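Local coordinates for protein pectate lyase (Bacillus, PDB 3VMV) that probably cleaves polygalacturonate, the backbone of pectin, as a secreted pectate lyase of polysaccharide lyase family 1, at residues 157-162 / 181-186; 210-215 / 233-238. All blocks are in the same frame, centred on the assembly; numbering follows the deposited sequence.

Contact 1: residues 157-162 / 181-186; sequences DMKRNA and VGHTDN
Met158 and Val181 pair in parallel register on neighbouring rungs of the beta-helix. Between these segments one backbone hydrogen bond forms: Gly182 N donates to Met158 O at 2.8 Å, almost straight (177°). The same carbonyl O also receives a CA-H...O contact from Val181 CA at 3.5 Å.

Met158 SD lies 4.4 Å from Val181 CG2, and both side chains pack on Ile194 and Tyr196 of strand 192-197.

Past the strand ends, the aliphatic chain of Lys159 runs at about a right angle to His183, with CD 3.8 Å from His183 CB. The chain, extended beyond CG, carries NZ past the histidine to a salt bridge with Glu124. His183 CE1 sits over one face of the Arg160 guanidinium, 4.0 Å from Arg160 NE, with the two planes 35° apart.

A water ties the turn to the loop. It accepts from Arg160 N at 2.9 Å and from His183 N, and it lies at the imidazole edge, in the ring plane, 2.7 Å from His183 ND1. His183 CG sits between the backbone N and the carbonyl carbon (chi1 76°), which brings ND1 and the backbone N to the same water. The contact thus changes from direct strand pairing to a water-bridged joint where both chains leave the sheet, and that water probably helps fix the rotation of the imidazole.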
loop_
_atom_site.group_PDB
_atom_site.type_symbol
_atom_site.label_atom_id
_atom_site.label_comp_id
_atom_site.label_asym_id
_atom_site.label_seq_id
_atom_site.Cartn_x
_atom_site.Cartn_y
_atom_site.Cartn_z
ATOM N N ASP A 157 2.529 3.908 2.177
ATOM C CA ASP A 157 2.198 5.299 1.881
ATOM C C ASP A 157 2.647 5.649 0.488
ATOM O O ASP A 157 3.733 5.251 0.060
ATOM C CB ASP A 157 2.873 6.287 2.846
ATOM C CG ASP A 157 2.322 6.232 4.266
ATOM O OD1 ASP A 157 1.247 5.664 4.510
ATOM O OD2 ASP A 157 3.005 6.785 5.189
ATOM N N MET A 158 1.818 6.419 -0.216
ATOM C CA MET A 158 2.134 6.879 -1.572
ATOM C C MET A 158 2.072 8.383 -1.604
ATOM O O MET A 158 1.115 8.985 -1.079
ATOM C CB MET A 158 1.109 6.273 -2.557
ATOM C CG MET A 158 1.151 4.723 -2.476
ATOM S SD MET A 158 -0.231 4.134 -3.433
ATOM C CE MET A 158 -0.241 2.429 -2.808
ATOM N N LYS A 159 3.078 8.987 -2.223
ATOM C CA LYS A 159 3.236 10.439 -2.201
ATOM C C LYS A 159 3.839 10.937 -3.500
ATOM O O LYS A 159 4.443 10.164 -4.271
ATOM C CB LYS A 159 4.224 10.845 -1.075
ATOM C CG LYS A 159 3.851 10.342 0.319
ATOM C CD LYS A 159 4.932 10.726 1.368
ATOM C CE LYS A 159 4.596 10.139 2.750
ATOM N NZ LYS A 159 5.701 10.426 3.735
ATOM N N ARG A 160 3.748 12.259 -3.690
ATOM C CA ARG A 160 4.581 12.964 -4.673
ATOM C C ARG A 160 4.478 12.320 -6.060
ATOM O O ARG A 160 5.469 11.906 -6.667
ATOM C CB ARG A 160 6.038 13.067 -4.182
ATOM C CG ARG A 160 6.112 13.931 -2.900
ATOM C CD ARG A 160 7.546 14.174 -2.490
ATOM N NE ARG A 160 7.570 15.204 -1.446
ATOM C CZ ARG A 160 7.650 16.518 -1.656
ATOM N NH1 ARG A 160 7.733 17.012 -2.887
ATOM N NH2 ARG A 160 7.643 17.344 -0.617
ATOM N N ASN A 161 3.247 12.275 -6.558
ATOM C CA ASN A 161 2.980 11.892 -7.942
ATOM C C ASN A 161 3.255 10.439 -8.318
ATOM O O ASN A 161 3.342 10.133 -9.500
ATOM C CB ASN A 161 3.733 12.825 -8.880
ATOM C CG ASN A 161 3.321 14.238 -8.674
ATOM O OD1 ASN A 161 2.172 14.597 -8.940
ATOM N ND2 ASN A 161 4.229 15.043 -8.143
ATOM N N ALA A 162 3.290 9.552 -7.326
ATOM C CA ALA A 162 3.338 8.113 -7.578
ATOM C C ALA A 162 2.069 7.747 -8.343
ATOM O O ALA A 162 0.993 8.255 -8.035
ATOM C CB ALA A 162 3.371 7.345 -6.236
ATOM N N VAL A 181 -2.487 8.182 0.696
ATOM C CA VAL A 181 -2.349 8.432 -0.725
ATOM C C VAL A 181 -2.396 9.927 -0.861
ATOM O O VAL A 181 -3.482 10.518 -0.939
ATOM C CB VAL A 181 -3.477 7.745 -1.536
ATOM C CG1 VAL A 181 -3.348 8.070 -3.034
ATOM C CG2 VAL A 181 -3.461 6.240 -1.308
ATOM N N GLY A 182 -1.228 10.559 -0.937
ATOM C CA GLY A 182 -1.105 12.013 -0.907
ATOM C C GLY A 182 -0.888 12.485 0.527
ATOM O O GLY A 182 -1.747 12.282 1.370
ATOM N N HIS A 183 0.260 13.120 0.780
ATOM C CA HIS A 183 0.686 13.452 2.150
ATOM C C HIS A 183 0.355 14.883 2.568
ATOM O O HIS A 183 0.507 15.237 3.736
ATOM C CB HIS A 183 2.216 13.215 2.300
ATOM C CG HIS A 183 3.063 14.280 1.663
ATOM N ND1 HIS A 183 3.107 14.503 0.303
ATOM C CD2 HIS A 183 3.837 15.248 2.218
ATOM C CE1 HIS A 183 3.885 15.539 0.041
ATOM N NE2 HIS A 183 4.336 16.015 1.189
ATOM N N THR A 184 -0.065 15.703 1.611
ATOM C CA THR A 184 -0.347 17.110 1.868
ATOM C C THR A 184 -1.404 17.612 0.890
ATOM O O THR A 184 -1.615 17.011 -0.162
ATOM C CB THR A 184 0.924 17.964 1.750
ATOM O OG1 THR A 184 0.692 19.228 2.391
ATOM C CG2 THR A 184 1.315 18.192 0.286
ATOM N N ASP A 185 -2.085 18.699 1.252
ATOM C CA ASP A 185 -3.110 19.270 0.371
ATOM C C ASP A 185 -2.479 20.118 -0.728
ATOM O O ASP A 185 -2.676 21.347 -0.780
ATOM C CB ASP A 185 -4.080 20.113 1.185
ATOM C CG ASP A 185 -4.860 19.285 2.215
ATOM O OD1 ASP A 185 -5.114 18.067 1.985
ATOM O OD2 ASP A 185 -5.229 19.879 3.250
ATOM N N ASN A 186 -1.698 19.459 -1.584
ATOM C CA ASN A 186 -1.109 20.097 -2.764
ATOM C C ASN A 186 -1.431 19.208 -3.964
ATOM O O ASN A 186 -0.864 18.087 -4.116
ATOM C CB ASN A 186 0.397 20.253 -2.554
ATOM C CG ASN A 186 1.081 20.927 -3.719
ATOM O OD1 ASN A 186 0.566 20.927 -4.840
ATOM N ND2 ASN A 186 2.227 21.556 -3.449
HETATM O O HOH W 1 1.843 13.613 -1.912
#

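Contact 2: residues 210-215 / 233-238; sequences LIRYAD and SRVGAR. With SO4 (sulfate ion), chain C.
Arg234 lies beside Arg212 across neighbouring rungs of the parallel beta-helix, and both side chains point the same way. Arg234 CB rests 3.4 Å from Ile211 O, the acceptor for Arg234 N. CD then packs on Leu210 CD2 at 3.8 Å. The chain bends at chi3 (78°), and NE bonds to Ser271 OG. At the tip, NH2 donates to sulfate O4 at 2.8 Å and NH1 to sulfate O1 at 2.9 Å. Arg212 NH2 comes within 3.3 Å of Arg234 NH1, with water 2 accepting from both, weakly from Arg234. Arg212 NE forms a salt bridge with Asp185 OD1, and its NH1 bonds to Gly182 O.

Beyond the strands, Arg234 O takes Tyr213 N and Ala237 N from opposite faces of its carbonyl plane. Val235 CG2 sits over the centre of the Tyr213 ring, a CH-pi contact 3.5 Å from the centroid. Where pairing resumes, one residue out of step, Arg238 grips Asp215 side-on, with NE to OD1 at 2.8 Å and NH1 to OD2.

Arg234 holds the anion; Arg212 NH2 stays 3.5 Å from sulfate O1 without a hydrogen bond. The sulfate, probably from the crystallisation liquor, and Asp185 would offset the two close arginine charges.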
loop_
_atom_site.group_PDB
_atom_site.type_symbol
_atom_site.label_atom_id
_atom_site.label_comp_id
_atom_site.label_asym_id
_atom_site.label_seq_id
_atom_site.Cartn_x
_atom_site.Cartn_y
_atom_site.Cartn_z
ATOM N N LEU A 210 -6.143 6.946 3.745
ATOM C CA LEU A 210 -6.346 8.390 3.683
ATOM C C LEU A 210 -6.042 8.779 2.236
ATOM O O LEU A 210 -4.916 8.573 1.775
ATOM C CB LEU A 210 -5.403 9.118 4.657
ATOM C CG LEU A 210 -5.610 10.615 4.860
ATOM C CD1 LEU A 210 -4.694 11.075 5.998
ATOM C CD2 LEU A 210 -5.340 11.456 3.577
ATOM N N ILE A 211 -7.065 9.237 1.500
ATOM C CA ILE A 211 -6.867 9.531 0.081
ATOM C C ILE A 211 -7.066 11.005 -0.158
ATOM O O ILE A 211 -8.158 11.520 0.056
ATOM C CB ILE A 211 -7.855 8.734 -0.838
ATOM C CG1 ILE A 211 -7.821 7.241 -0.527
ATOM C CG2 ILE A 211 -7.510 8.962 -2.334
ATOM C CD1 ILE A 211 -8.985 6.495 -1.172
ATOM N N ARG A 212 -6.028 11.678 -0.665
ATOM C CA ARG A 212 -6.143 13.047 -1.159
ATOM C C ARG A 212 -6.060 13.061 -2.677
ATOM O O ARG A 212 -5.109 12.512 -3.227
ATOM C CB ARG A 212 -5.044 13.971 -0.614
ATOM C CG ARG A 212 -5.144 14.257 0.875
ATOM C CD ARG A 212 -3.889 15.041 1.269
ATOM N NE ARG A 212 -3.931 15.615 2.622
ATOM C CZ ARG A 212 -3.341 15.044 3.678
ATOM N NH1 ARG A 212 -2.705 13.875 3.567
ATOM N NH2 ARG A 212 -3.408 15.655 4.855
ATOM N N TYR A 213 -7.043 13.698 -3.334
ATOM C CA TYR A 213 -7.029 13.985 -4.805
ATOM C C TYR A 213 -7.151 12.805 -5.752
ATOM O O TYR A 213 -7.771 12.934 -6.832
ATOM C CB TYR A 213 -5.757 14.774 -5.274
ATOM C CG TYR A 213 -5.489 16.039 -4.497
ATOM C CD1 TYR A 213 -6.259 17.190 -4.714
ATOM C CD2 TYR A 213 -4.506 16.064 -3.522
ATOM C CE1 TYR A 213 -6.040 18.363 -3.967
ATOM C CE2 TYR A 213 -4.282 17.222 -2.784
ATOM C CZ TYR A 213 -5.054 18.356 -3.019
ATOM O OH TYR A 213 -4.850 19.492 -2.283
ATOM N N ALA A 214 -6.538 11.681 -5.377
ATOM C CA ALA A 214 -6.361 10.556 -6.322
ATOM C C ALA A 214 -7.648 9.821 -6.705
ATOM O O ALA A 214 -8.601 9.795 -5.929
ATOM C CB ALA A 214 -5.411 9.565 -5.733
ATOM N N ASP A 215 -7.632 9.250 -7.918
ATOM C CA ASP A 215 -8.598 8.209 -8.299
ATOM C C ASP A 215 -8.071 6.841 -7.852
ATOM O O ASP A 215 -6.907 6.439 -8.142
ATOM C CB ASP A 215 -8.788 8.215 -9.814
ATOM C CG ASP A 215 -9.528 9.475 -10.314
ATOM O OD1 ASP A 215 -10.216 10.114 -9.511
ATOM O OD2 ASP A 215 -9.369 9.825 -11.511
ATOM N N SER A 233 -11.887 9.948 2.038
ATOM C CA SER A 233 -11.732 10.544 0.728
ATOM C C SER A 233 -11.799 12.057 0.821
ATOM O O SER A 233 -12.834 12.613 1.241
ATOM C CB SER A 233 -12.844 10.004 -0.195
ATOM O OG SER A 233 -12.663 10.435 -1.536
ATOM N N ARG A 234 -10.699 12.711 0.415
ATOM C CA ARG A 234 -10.477 14.134 0.661
ATOM C C ARG A 234 -10.132 14.880 -0.612
ATOM O O ARG A 234 -9.531 14.304 -1.524
ATOM C CB ARG A 234 -9.299 14.290 1.661
ATOM C CG ARG A 234 -9.704 13.873 3.086
ATOM C CD ARG A 234 -8.540 13.417 3.939
ATOM N NE ARG A 234 -7.778 14.556 4.447
ATOM C CZ ARG A 234 -7.160 14.546 5.618
ATOM N NH1 ARG A 234 -6.492 15.629 5.992
ATOM N NH2 ARG A 234 -7.225 13.469 6.425
ATOM N N VAL A 235 -10.444 16.182 -0.624
ATOM C CA VAL A 235 -10.028 17.129 -1.692
ATOM C C VAL A 235 -10.121 16.544 -3.086
ATOM O O VAL A 235 -9.153 16.486 -3.856
ATOM C CB VAL A 235 -8.628 17.810 -1.480
ATOM C CG1 VAL A 235 -8.736 18.881 -0.401
ATOM C CG2 VAL A 235 -7.532 16.832 -1.150
ATOM N N GLY A 236 -11.333 16.103 -3.408
ATOM C CA GLY A 236 -11.617 15.717 -4.784
ATOM C C GLY A 236 -11.153 14.325 -5.181
ATOM O O GLY A 236 -11.267 13.970 -6.359
ATOM N N ALA A 237 -10.649 13.545 -4.231
ATOM C CA ALA A 237 -10.409 12.121 -4.506
ATOM C C ALA A 237 -11.683 11.467 -5.019
ATOM O O ALA A 237 -12.765 11.897 -4.699
ATOM C CB ALA A 237 -9.972 11.396 -3.246
ATOM N N ARG A 238 -11.537 10.440 -5.859
ATOM C CA ARG A 238 -12.696 9.624 -6.268
ATOM C C ARG A 238 -12.368 8.180 -6.005
ATOM O O ARG A 238 -11.376 7.670 -6.570
ATOM C CB ARG A 238 -12.973 9.790 -7.762
ATOM C CG ARG A 238 -13.383 11.234 -8.078
ATOM C CD ARG A 238 -13.819 11.396 -9.524
ATOM N NE ARG A 238 -12.759 10.987 -10.441
ATOM C CZ ARG A 238 -12.903 11.079 -11.759
ATOM N NH1 ARG A 238 -11.953 10.694 -12.568
ATOM N NH2 ARG A 238 -14.054 11.516 -12.260
HETATM S S SO4 C . -4.626 13.955 9.056
HETATM O O1 SO4 C . -4.656 15.109 8.124
HETATM O O2 SO4 C . -3.420 13.166 8.789
HETATM O O3 SO4 C . -4.633 14.448 10.433
HETATM O O4 SO4 C . -5.792 13.081 8.836
HETATM O O HOH W 2 -4.868 18.159 5.400
#

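Overall arrangement
Both contacts join successive rungs of the parallel beta-helix. They are neighbours: strand 156-158 pairs with 177-181, which pairs with 210-212, which pairs with 231-234. Their centres lie 10 Å apart, and Val181 N probably bonds to Leu210 O. Met158, Val181, Ile211 and Ala237 are buried; of the charged residues that touch across the contacts, only Arg234 is buried, and the rest are partly exposed. Contact 1 buries less (277 Å²) and has a single direct hydrogen bond between its segments, because 181-186 leaves the sheet as a loop. Contact 2 (576 Å²) follows its turns into a second ladder. It adds a salt bridge, a CH-pi contact and bound sulfate.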